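Local coordinates for muconate lactonizing enzyme (Corynebacterium glutamicum, PDB 3I4K), which belongs to the enolase superfamily, joining an N-terminal alpha+beta capping domain to a modified TIM barrel that holds a magnesium ion, at residues A[12-17]-A[364-369]; A[90-95]-A[112-117]; A[151-156]-A[188-193]; A[227-230]-A[236-239]. One frame throughout, in Å; residues are numbered along the deposited sequence.

Contact 1: A[12-17]-A[364-369]; sequences ESRILD and VDMDKV
Leu16 and Val369 form the close-packed half of this contact, both buried: Leu16 CD2 sits 3.5 Å from the carbonyl oxygen Val369 O, and 4.3 Å from Val369 CG1. The same CG1 methyl, anti to its own backbone nitrogen (chi1 165°), is directed at the aliphatic stem of Arg14 and lies 3.9 Å from Arg14 CD, the two side chains being nearly perpendicular. Tyr340 packs against both Leu16 and Val369. The pairing illustrates how the capping domain of an enolase-superfamily protein is built from both ends of the chain: strand 8-25, on the rim of the three-stranded antiparallel sheet, receives the C-terminal helix 366-372. Packing is sparser where the residues are partly exposed. There the selenomethionine Met366, bent at chi2 and chi3, lays its methyl over one face of the Arg14 guanidinium, off-centre, with CE 4.0 Å from NH2. That group is held end-on by Glu12, whose OE1 receives NH2 of Arg14 at 2.9 Å and its NH1 at 3.2 Å, both from one face of the carboxylate. Asp365 N-caps the helix, its OD1 accepting Lys368 N at 2.9 Å.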
loop_
_atom_site.group_PDB
_atom_site.type_symbol
_atom_site.label_atom_id
_atom_site.label_comp_id
_atom_site.label_asym_id
_atom_site.label_seq_id
_atom_site.Cartn_x
_atom_site.Cartn_y
_atom_site.Cartn_z
ATOM N N GLU A 12 -21.400 9.306 14.664
ATOM C CA GLU A 12 -22.213 8.559 15.618
ATOM C C GLU A 12 -21.894 7.074 15.547
ATOM O O GLU A 12 -21.441 6.583 14.517
ATOM C CB GLU A 12 -23.706 8.744 15.323
ATOM C CG GLU A 12 -24.189 10.186 15.259
ATOM C CD GLU A 12 -25.695 10.279 15.036
ATOM O OE1 GLU A 12 -26.206 9.606 14.111
ATOM O OE2 GLU A 12 -26.363 11.027 15.785
ATOM N N SER A 13 -22.148 6.360 16.641
ATOM C CA SER A 13 -21.900 4.923 16.695
ATOM C C SER A 13 -23.094 4.208 17.316
ATOM O O SER A 13 -23.523 4.542 18.422
ATOM C CB SER A 13 -20.636 4.623 17.510
ATOM O OG SER A 13 -20.767 5.048 18.857
ATOM N N ARG A 14 -23.627 3.227 16.599
ATOM C CA ARG A 14 -24.774 2.471 17.079
ATOM C C ARG A 14 -24.448 0.990 17.195
ATOM O O ARG A 14 -23.897 0.393 16.268
ATOM C CB ARG A 14 -25.965 2.626 16.126
ATOM C CG ARG A 14 -26.504 4.038 15.977
ATOM C CD ARG A 14 -27.659 4.073 14.976
ATOM N NE ARG A 14 -28.291 5.389 14.924
ATOM C CZ ARG A 14 -27.700 6.492 14.470
ATOM N NH1 ARG A 14 -26.453 6.450 14.018
ATOM N NH2 ARG A 14 -28.356 7.646 14.477
ATOM N N ILE A 15 -24.797 0.397 18.333
ATOM C CA ILE A 15 -24.565 -1.024 18.530
ATOM C C ILE A 15 -25.779 -1.762 17.984
ATOM O O ILE A 15 -26.909 -1.504 18.402
ATOM C CB ILE A 15 -24.400 -1.375 20.020
ATOM C CG1 ILE A 15 -23.152 -0.689 20.581
ATOM C CG2 ILE A 15 -24.327 -2.885 20.189
ATOM C CD1 ILE A 15 -22.885 -0.996 22.042
ATOM N N LEU A 16 -25.551 -2.667 17.041
ATOM C CA LEU A 16 -26.639 -3.429 16.452
ATOM C C LEU A 16 -26.510 -4.913 16.751
ATOM O O LEU A 16 -25.442 -5.505 16.565
ATOM C CB LEU A 16 -26.670 -3.231 14.935
ATOM C CG LEU A 16 -26.671 -1.798 14.408
ATOM C CD1 LEU A 16 -26.938 -1.842 12.918
ATOM C CD2 LEU A 16 -27.724 -0.958 15.121
ATOM N N ASP A 17 -27.601 -5.508 17.222
ATOM C CA ASP A 17 -27.626 -6.929 17.521
ATOM C C ASP A 17 -28.581 -7.588 16.534
ATOM O O ASP A 17 -29.797 -7.469 16.654
ATOM C CB ASP A 17 -28.090 -7.179 18.960
ATOM C CG ASP A 17 -27.165 -6.550 19.991
ATOM O OD1 ASP A 17 -25.943 -6.805 19.935
ATOM O OD2 ASP A 17 -27.658 -5.803 20.863
ATOM N N VAL A 364 -27.917 2.103 3.691
ATOM C CA VAL A 364 -28.503 1.557 4.905
ATOM C C VAL A 364 -29.996 1.836 4.984
ATOM O O VAL A 364 -30.484 2.810 4.415
ATOM C CB VAL A 364 -27.835 2.149 6.159
ATOM C CG1 VAL A 364 -26.337 1.873 6.132
ATOM C CG2 VAL A 364 -28.093 3.638 6.225
ATOM N N ASP A 365 -30.713 0.962 5.684
ATOM C CA ASP A 365 -32.151 1.107 5.884
ATOM C C ASP A 365 -32.315 1.553 7.330
ATOM O O ASP A 365 -32.397 0.724 8.237
ATOM C CB ASP A 365 -32.862 -0.233 5.680
ATOM C CG ASP A 365 -34.362 -0.151 5.960
ATOM O OD1 ASP A 365 -34.750 0.434 6.995
ATOM O OD2 ASP A 365 -35.150 -0.683 5.152
HETATM N N MSE A 366 -32.361 2.864 7.540
HETATM C CA MSE A 366 -32.488 3.419 8.880
HETATM C C MSE A 366 -33.578 2.819 9.754
HETATM O O MSE A 366 -33.476 2.844 10.983
HETATM C CB MSE A 366 -32.665 4.932 8.798
HETATM C CG MSE A 366 -31.358 5.648 8.538
HETATM SE SE MSE A 366 -30.018 5.032 9.798
HETATM C CE MSE A 366 -30.245 6.381 11.176
ATOM N N ASP A 367 -34.621 2.284 9.131
ATOM C CA ASP A 367 -35.697 1.679 9.901
ATOM C C ASP A 367 -35.181 0.411 10.556
ATOM O O ASP A 367 -35.342 0.216 11.765
ATOM C CB ASP A 367 -36.895 1.357 9.003
ATOM C CG ASP A 367 -37.641 2.604 8.565
ATOM O OD1 ASP A 367 -38.016 3.406 9.446
ATOM O OD2 ASP A 367 -37.857 2.780 7.347
ATOM N N LYS A 368 -34.555 -0.449 9.758
ATOM C CA LYS A 368 -34.014 -1.696 10.280
ATOM C C LYS A 368 -32.812 -1.436 11.177
ATOM O O LYS A 368 -32.534 -2.212 12.089
ATOM C CB LYS A 368 -33.651 -2.637 9.132
ATOM C CG LYS A 368 -34.877 -3.198 8.432
ATOM C CD LYS A 368 -34.518 -4.269 7.425
ATOM C CE LYS A 368 -35.767 -4.909 6.848
ATOM N NZ LYS A 368 -35.438 -5.967 5.851
ATOM N N VAL A 369 -32.108 -0.339 10.927
ATOM C CA VAL A 369 -30.963 0.021 11.752
ATOM C C VAL A 369 -31.505 0.385 13.128
ATOM O O VAL A 369 -30.973 -0.040 14.156
ATOM C CB VAL A 369 -30.209 1.236 11.178
ATOM C CG1 VAL A 369 -29.260 1.806 12.226
ATOM C CG2 VAL A 369 -29.438 0.827 9.935
#

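Contact 2: A[90-95]-A[112-117]; sequences AGIMAD and VAMHDA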
loop_
_atom_site.group_PDB
_atom_site.type_symbol
_atom_site.label_atom_id
_atom_site.label_comp_id
_atom_site.label_asym_id
_atom_site.label_seq_id
_atom_site.Cartn_x
_atom_site.Cartn_y
_atom_site.Cartn_z
ATOM N N ALA A 90 -6.123 10.029 5.134
ATOM C CA ALA A 90 -4.818 9.518 5.555
ATOM C C ALA A 90 -4.208 10.257 6.746
ATOM O O ALA A 90 -3.648 9.628 7.644
ATOM C CB ALA A 90 -3.845 9.531 4.384
ATOM N N GLY A 91 -4.312 11.582 6.760
ATOM C CA GLY A 91 -3.749 12.347 7.861
ATOM C C GLY A 91 -4.481 12.120 9.173
ATOM O O GLY A 91 -3.875 12.086 10.246
ATOM N N ILE A 92 -5.797 11.962 9.088
ATOM C CA ILE A 92 -6.606 11.738 10.274
ATOM C C ILE A 92 -6.267 10.374 10.864
ATOM O O ILE A 92 -6.067 10.251 12.074
ATOM C CB ILE A 92 -8.107 11.830 9.926
ATOM C CG1 ILE A 92 -8.435 13.266 9.489
ATOM C CG2 ILE A 92 -8.952 11.419 11.118
ATOM C CD1 ILE A 92 -9.833 13.450 8.967
HETATM N N MSE A 93 -6.182 9.354 10.010
HETATM C CA MSE A 93 -5.846 8.012 10.480
HETATM C C MSE A 93 -4.510 8.049 11.211
HETATM O O MSE A 93 -4.330 7.387 12.229
HETATM C CB MSE A 93 -5.783 7.025 9.309
HETATM C CG MSE A 93 -7.122 6.791 8.626
HETATM SE SE MSE A 93 -8.509 6.174 9.851
HETATM C CE MSE A 93 -9.168 7.893 10.463
ATOM N N ALA A 94 -3.578 8.842 10.696
ATOM C CA ALA A 94 -2.270 8.964 11.329
ATOM C C ALA A 94 -2.403 9.636 12.693
ATOM O O ALA A 94 -1.711 9.267 13.637
ATOM C CB ALA A 94 -1.324 9.760 10.444
ATOM N N ASP A 95 -3.297 10.617 12.807
ATOM C CA ASP A 95 -3.468 11.293 14.082
ATOM C C ASP A 95 -4.198 10.438 15.113
ATOM O O ASP A 95 -4.084 10.692 16.306
ATOM C CB ASP A 95 -4.204 12.626 13.905
ATOM C CG ASP A 95 -3.388 13.640 13.125
ATOM O OD1 ASP A 95 -2.162 13.728 13.352
ATOM O OD2 ASP A 95 -3.972 14.355 12.290
ATOM N N VAL A 112 -13.433 3.141 7.374
ATOM C CA VAL A 112 -14.447 2.818 6.377
ATOM C C VAL A 112 -15.535 3.884 6.266
ATOM O O VAL A 112 -15.975 4.208 5.166
ATOM C CB VAL A 112 -15.105 1.462 6.673
ATOM C CG1 VAL A 112 -16.290 1.237 5.740
ATOM C CG2 VAL A 112 -14.084 0.348 6.475
ATOM N N ALA A 113 -15.966 4.427 7.402
ATOM C CA ALA A 113 -16.992 5.468 7.405
ATOM C C ALA A 113 -16.490 6.675 6.619
ATOM O O ALA A 113 -17.233 7.265 5.841
ATOM C CB ALA A 113 -17.334 5.876 8.837
HETATM N N MSE A 114 -15.226 7.031 6.817
HETATM C CA MSE A 114 -14.641 8.162 6.113
HETATM C C MSE A 114 -14.522 7.910 4.615
HETATM O O MSE A 114 -14.745 8.812 3.805
HETATM C CB MSE A 114 -13.276 8.507 6.704
HETATM C CG MSE A 114 -13.384 9.178 8.055
HETATM SE SE MSE A 114 -11.780 10.118 8.537
HETATM C CE MSE A 114 -11.578 11.196 6.950
ATOM N N HIS A 115 -14.179 6.683 4.248
ATOM C CA HIS A 115 -14.053 6.324 2.846
ATOM C C HIS A 115 -15.419 6.412 2.180
ATOM O O HIS A 115 -15.547 6.944 1.078
ATOM C CB HIS A 115 -13.497 4.905 2.705
ATOM C CG HIS A 115 -11.999 4.835 2.733
ATOM N ND1 HIS A 115 -11.226 4.971 1.599
ATOM C CD2 HIS A 115 -11.134 4.661 3.759
ATOM C CE1 HIS A 115 -9.950 4.884 1.927
ATOM N NE2 HIS A 115 -9.867 4.696 3.233
ATOM N N ASP A 116 -16.437 5.887 2.853
ATOM C CA ASP A 116 -17.796 5.916 2.319
ATOM C C ASP A 116 -18.243 7.369 2.100
ATOM O O ASP A 116 -18.613 7.753 0.994
ATOM C CB ASP A 116 -18.743 5.185 3.288
ATOM C CG ASP A 116 -20.096 4.848 2.664
ATOM O OD1 ASP A 116 -20.161 4.551 1.449
ATOM O OD2 ASP A 116 -21.099 4.851 3.410
ATOM N N ALA A 117 -18.177 8.176 3.154
ATOM C CA ALA A 117 -18.573 9.578 3.084
ATOM C C ALA A 117 -17.871 10.337 1.957
ATOM O O ALA A 117 -18.477 11.180 1.292
ATOM C CB ALA A 117 -18.295 10.261 4.425
#
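This is apolar helix-to-helix packing inside the N-terminal capping domain, where Ile92 and Met93 of helix 89-99 meet Met114 of helix 104-121. The two helices follow each other in the chain with a short connection between them, and form part of the helical layer that accompanies the three-stranded sheet in enolase-superfamily proteins. They do not come close at the backbone: the nearest CA atoms, those of Ile92 and Met114, are 9.7 Å apart, and no hydrogen bond joins the segments. Long side chains bridge the gap instead. In Met114, a selenomethionine like Met93, the nearly extended chi2 (-161°) carries the selenium out toward the neighbouring helix, and the bend at chi3 then sets the CE methyl beside Ile92. Met93, folded at both chi2 and chi3, runs past it in the opposite direction and sets its CE 3.9 Å from Met114 SE. Ile92 approaches the same selenium with two branches, CG2 at 4.0 Å and CD1 at 3.9 Å from Met114 SE. Leu81 of helix 66-81 touches both Ile92 and Met114, extending the apolar cluster to a third helix, while Ala90 packs on Val134 of the second subunit. The tightest point lies between two methyl groups, Ile92 CD1 and Met114 CE, which are 3.5 Å apart, closer than a usual van der Waals contact.

Contact 3: A[151-156]-A[188-193]; sequences VAVAEI and AREVGD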
loop_
_atom_site.group_PDB
_atom_site.type_symbol
_atom_site.label_atom_id
_atom_site.label_comp_id
_atom_site.label_asym_id
_atom_site.label_seq_id
_atom_site.Cartn_x
_atom_site.Cartn_y
_atom_site.Cartn_z
ATOM N N VAL A 151 -24.955 -32.910 10.425
ATOM C CA VAL A 151 -25.450 -31.566 10.149
ATOM C C VAL A 151 -24.520 -30.854 9.161
ATOM O O VAL A 151 -24.973 -30.192 8.228
ATOM C CB VAL A 151 -25.530 -30.733 11.445
ATOM C CG1 VAL A 151 -26.114 -29.365 11.149
ATOM C CG2 VAL A 151 -26.367 -31.460 12.478
ATOM N N ALA A 152 -23.215 -31.002 9.375
ATOM C CA ALA A 152 -22.218 -30.371 8.513
ATOM C C ALA A 152 -22.319 -30.873 7.072
ATOM O O ALA A 152 -22.430 -30.071 6.136
ATOM C CB ALA A 152 -20.828 -30.633 9.059
ATOM N N VAL A 153 -22.276 -32.193 6.899
ATOM C CA VAL A 153 -22.368 -32.787 5.572
ATOM C C VAL A 153 -23.649 -32.335 4.885
ATOM O O VAL A 153 -23.672 -32.097 3.677
ATOM C CB VAL A 153 -22.384 -34.324 5.637
ATOM C CG1 VAL A 153 -22.516 -34.895 4.235
ATOM C CG2 VAL A 153 -21.116 -34.834 6.303
ATOM N N ALA A 154 -24.718 -32.224 5.663
ATOM C CA ALA A 154 -26.002 -31.799 5.129
ATOM C C ALA A 154 -25.929 -30.351 4.656
ATOM O O ALA A 154 -26.410 -30.015 3.570
ATOM C CB ALA A 154 -27.087 -31.947 6.199
ATOM N N GLU A 155 -25.327 -29.494 5.476
ATOM C CA GLU A 155 -25.205 -28.078 5.143
ATOM C C GLU A 155 -24.321 -27.847 3.917
ATOM O O GLU A 155 -24.549 -26.914 3.146
ATOM C CB GLU A 155 -24.645 -27.296 6.328
ATOM C CG GLU A 155 -24.705 -25.806 6.115
ATOM C CD GLU A 155 -24.281 -25.025 7.333
ATOM O OE1 GLU A 155 -24.733 -25.370 8.443
ATOM O OE2 GLU A 155 -23.504 -24.061 7.178
ATOM N N ILE A 156 -23.315 -28.696 3.737
ATOM C CA ILE A 156 -22.434 -28.566 2.583
ATOM C C ILE A 156 -23.218 -28.904 1.313
ATOM O O ILE A 156 -23.193 -28.141 0.348
ATOM C CB ILE A 156 -21.185 -29.485 2.716
ATOM C CG1 ILE A 156 -20.272 -28.954 3.829
ATOM C CG2 ILE A 156 -20.413 -29.527 1.403
ATOM C CD1 ILE A 156 -18.980 -29.733 4.011
ATOM N N ALA A 188 -14.572 -35.136 5.640
ATOM C CA ALA A 188 -13.697 -34.986 4.484
ATOM C C ALA A 188 -13.802 -36.180 3.546
ATOM O O ALA A 188 -13.663 -36.038 2.333
ATOM C CB ALA A 188 -12.255 -34.802 4.939
ATOM N N ARG A 189 -14.044 -37.358 4.105
ATOM C CA ARG A 189 -14.167 -38.553 3.285
ATOM C C ARG A 189 -15.462 -38.546 2.493
ATOM O O ARG A 189 -15.583 -39.241 1.488
ATOM C CB ARG A 189 -14.103 -39.806 4.155
ATOM C CG ARG A 189 -12.713 -40.085 4.687
ATOM C CD ARG A 189 -12.689 -41.278 5.625
ATOM N NE ARG A 189 -11.371 -41.439 6.236
ATOM C CZ ARG A 189 -10.737 -40.483 6.909
ATOM N NH1 ARG A 189 -11.297 -39.290 7.058
ATOM N NH2 ARG A 189 -9.543 -40.719 7.441
ATOM N N GLU A 190 -16.422 -37.747 2.939
ATOM C CA GLU A 190 -17.710 -37.666 2.264
ATOM C C GLU A 190 -17.891 -36.428 1.401
ATOM O O GLU A 190 -18.925 -36.270 0.760
ATOM C CB GLU A 190 -18.843 -37.698 3.284
ATOM C CG GLU A 190 -18.957 -38.981 4.073
ATOM C CD GLU A 190 -20.224 -39.018 4.897
ATOM O OE1 GLU A 190 -21.313 -38.901 4.298
ATOM O OE2 GLU A 190 -20.132 -39.158 6.137
ATOM N N VAL A 191 -16.898 -35.548 1.375
ATOM C CA VAL A 191 -17.035 -34.323 0.599
ATOM C C VAL A 191 -15.739 -33.880 -0.070
ATOM O O VAL A 191 -15.761 -33.205 -1.100
ATOM C CB VAL A 191 -17.551 -33.172 1.508
ATOM C CG1 VAL A 191 -17.772 -31.919 0.695
ATOM C CG2 VAL A 191 -18.843 -33.583 2.191
ATOM N N GLY A 192 -14.612 -34.268 0.517
ATOM C CA GLY A 192 -13.314 -33.883 -0.009
ATOM C C GLY A 192 -13.035 -34.154 -1.476
ATOM O O GLY A 192 -12.003 -33.731 -1.999
ATOM N N ASP A 193 -13.939 -34.852 -2.151
ATOM C CA ASP A 193 -13.734 -35.155 -3.563
ATOM C C ASP A 193 -14.401 -34.115 -4.453
ATOM O O ASP A 193 -14.010 -33.929 -5.606
ATOM C CB ASP A 193 -14.303 -36.537 -3.894
ATOM C CG ASP A 193 -13.782 -37.614 -2.970
ATOM O OD1 ASP A 193 -12.555 -37.854 -2.970
ATOM O OD2 ASP A 193 -14.601 -38.215 -2.239
#
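Ala188 O takes two backbone donors, Gly192 N at 2.7 Å and, weakly, Val191 N at 3.4 Å, and the turn so drawn in presents Val191 to Ile156 of helix 149-163. These two side chains meet end against end. Val191 CG1, which its chi1 of -177° places anti to the backbone nitrogen, lies 3.6 Å from Ile156 CG2, and 4.2 Å from Ile156 CD1, so one methyl sits against two branches of the isoleucine. Almost one turn earlier on the same helix, Val153 offers CG1 to the other methyl of Val191, CG2, at a looser 4.4 Å. Both segments are thus brought together by a short apolar seam without any hydrogen bond across it. On its solvent side the seam is bordered by Glu190, an exposed residue whose chain runs extended beyond CG and lies roughly perpendicular to that of Val153; its carboxylate oxygen OE1 stays 4.2 Å from Val153 CG1, a contact of van der Waals type. Toward the interior, Leu144 of strand 137-144 and Leu187 of helix 177-189 continue the packing around Ile156. Here helix 149-163 meets the turn that follows helix 177-189, the next outer helix of the barrel, with strand 167-171 between the two in the chain: a join between consecutive beta/alpha units, as expected in a TIM-barrel fold.

Contact 4: A[227-230]-A[236-239]; sequences QPTP and TLRE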
loop_
_atom_site.group_PDB
_atom_site.type_symbol
_atom_site.label_atom_id
_atom_site.label_comp_id
_atom_site.label_asym_id
_atom_site.label_seq_id
_atom_site.Cartn_x
_atom_site.Cartn_y
_atom_site.Cartn_z
ATOM N N GLN A 227 -4.968 -20.722 11.297
ATOM C CA GLN A 227 -4.604 -20.479 12.692
ATOM C C GLN A 227 -4.986 -21.588 13.677
ATOM O O GLN A 227 -5.816 -21.384 14.568
ATOM C CB GLN A 227 -5.223 -19.159 13.161
ATOM C CG GLN A 227 -4.520 -18.537 14.361
ATOM C CD GLN A 227 -3.183 -17.880 13.990
ATOM O OE1 GLN A 227 -3.101 -17.116 13.016
ATOM N NE2 GLN A 227 -2.143 -18.156 14.774
ATOM N N PRO A 228 -4.376 -22.773 13.545
ATOM C CA PRO A 228 -4.705 -23.868 14.459
ATOM C C PRO A 228 -4.175 -23.645 15.867
ATOM O O PRO A 228 -4.716 -24.187 16.839
ATOM C CB PRO A 228 -4.034 -25.066 13.809
ATOM C CG PRO A 228 -2.791 -24.444 13.212
ATOM C CD PRO A 228 -3.351 -23.188 12.572
ATOM N N THR A 229 -3.131 -22.825 15.964
ATOM C CA THR A 229 -2.451 -22.565 17.221
ATOM C C THR A 229 -2.306 -21.077 17.595
ATOM O O THR A 229 -2.609 -20.191 16.797
ATOM C CB THR A 229 -1.077 -23.223 17.148
ATOM O OG1 THR A 229 -0.448 -22.830 15.927
ATOM C CG2 THR A 229 -1.217 -24.741 17.152
ATOM N N PRO A 230 -1.822 -20.790 18.815
ATOM C CA PRO A 230 -1.645 -19.418 19.306
ATOM C C PRO A 230 -1.041 -18.405 18.325
ATOM O O PRO A 230 -0.071 -18.703 17.620
ATOM C CB PRO A 230 -0.790 -19.613 20.557
ATOM C CG PRO A 230 -1.269 -20.935 21.075
ATOM C CD PRO A 230 -1.327 -21.762 19.810
ATOM N N THR A 236 5.639 -22.399 15.292
ATOM C CA THR A 236 4.775 -23.573 15.253
ATOM C C THR A 236 3.979 -23.671 13.950
ATOM O O THR A 236 3.772 -24.767 13.425
ATOM C CB THR A 236 3.843 -23.577 16.473
ATOM O OG1 THR A 236 4.600 -23.973 17.624
ATOM C CG2 THR A 236 2.683 -24.520 16.271
ATOM N N LEU A 237 3.531 -22.539 13.413
ATOM C CA LEU A 237 2.785 -22.565 12.153
ATOM C C LEU A 237 3.699 -23.115 11.064
ATOM O O LEU A 237 3.271 -23.895 10.199
ATOM C CB LEU A 237 2.316 -21.165 11.765
ATOM C CG LEU A 237 1.446 -20.396 12.768
ATOM C CD1 LEU A 237 1.057 -19.065 12.174
ATOM C CD2 LEU A 237 0.199 -21.202 13.131
ATOM N N ARG A 238 4.963 -22.697 11.103
ATOM C CA ARG A 238 5.960 -23.161 10.137
ATOM C C ARG A 238 6.207 -24.657 10.318
ATOM O O ARG A 238 6.311 -25.410 9.347
ATOM C CB ARG A 238 7.283 -22.401 10.341
ATOM C CG ARG A 238 8.474 -22.978 9.584
ATOM C CD ARG A 238 8.202 -23.045 8.098
ATOM N NE ARG A 238 9.355 -23.524 7.339
ATOM C CZ ARG A 238 9.292 -23.947 6.073
ATOM N NH1 ARG A 238 8.125 -23.951 5.427
ATOM N NH2 ARG A 238 10.394 -24.369 5.452
ATOM N N GLU A 239 6.305 -25.078 11.575
ATOM C CA GLU A 239 6.548 -26.475 11.894
ATOM C C GLU A 239 5.383 -27.373 11.467
ATOM O O GLU A 239 5.616 -28.483 10.981
ATOM C CB GLU A 239 6.819 -26.640 13.398
ATOM C CG GLU A 239 7.243 -28.055 13.827
ATOM C CD GLU A 239 8.507 -28.559 13.123
ATOM O OE1 GLU A 239 8.813 -29.767 13.228
ATOM O OE2 GLU A 239 9.206 -27.756 12.472
#
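Leu237 lays its CD2 methyl against three successive residues of the loop 227-230. Its nearest neighbour there is the hydroxyl of Thr229, with OG1 3.3 Å from CD2; the ring of Pro228 follows, CD being 4.1 Å from that same methyl, and the amide nitrogen Gln227 NE2 is 4.2 Å from it. Thr229 and Leu237 run antiparallel alongside one another. Beside them Thr236 contributes its methyl: chi1 of -76° leaves OG1 beside the backbone nitrogen and CG2 anti to it, and Thr236 CG2 stands 3.6 Å from Thr229 OG1. This torsion turns Thr236 OG1 elsewhere, to hydrogen bonds with Asp233 and Arg207. The loop belongs to one beta/alpha unit of the barrel, in which strand 224-226 leads through residues 227-233 into helix 234-244, and the contact joins the loop to the first turn of that helix. Strand 224-226 ends with the magnesium ligand Glu226, so Gln227 comes directly after it, in a second-shell position with its side chain about 6 Å from the metal and the rotation of its buried amide fixed by bonds at both ends. Bent at chi2 (75°), the glutamine swings this amide back over its own loop, where Gln227 NE2 donates to Thr229 O at 2.9 Å. The bond is nearly straight, 169° at the hydrogen, and the acceptor lies close to the amide plane. NE2 is also hydrogen-bonded to Ser253 OG, while Gln227 OE1 accepts from the backbone N of Asp251, another magnesium ligand.

Contact 1 closes almost the whole chain, and the other three are nested within the span it encloses. Contacts 1 and 2 belong to the capping-domain end of the molecule, their centres 20 Å apart and their nearest atoms about 7 Å apart. Contacts 3 and 4 both lie in the barrel, with centres 25 Å apart, each involving an outer helix. Contact 2 is 43 Å from contact 3, centre to centre, across the middle of the chain, and contact 1 is 38 Å from contact 4. Contact 4 lies next to the magnesium site of Asp200, Glu226 and Asp251, since Gln227 follows Glu226 in the chain.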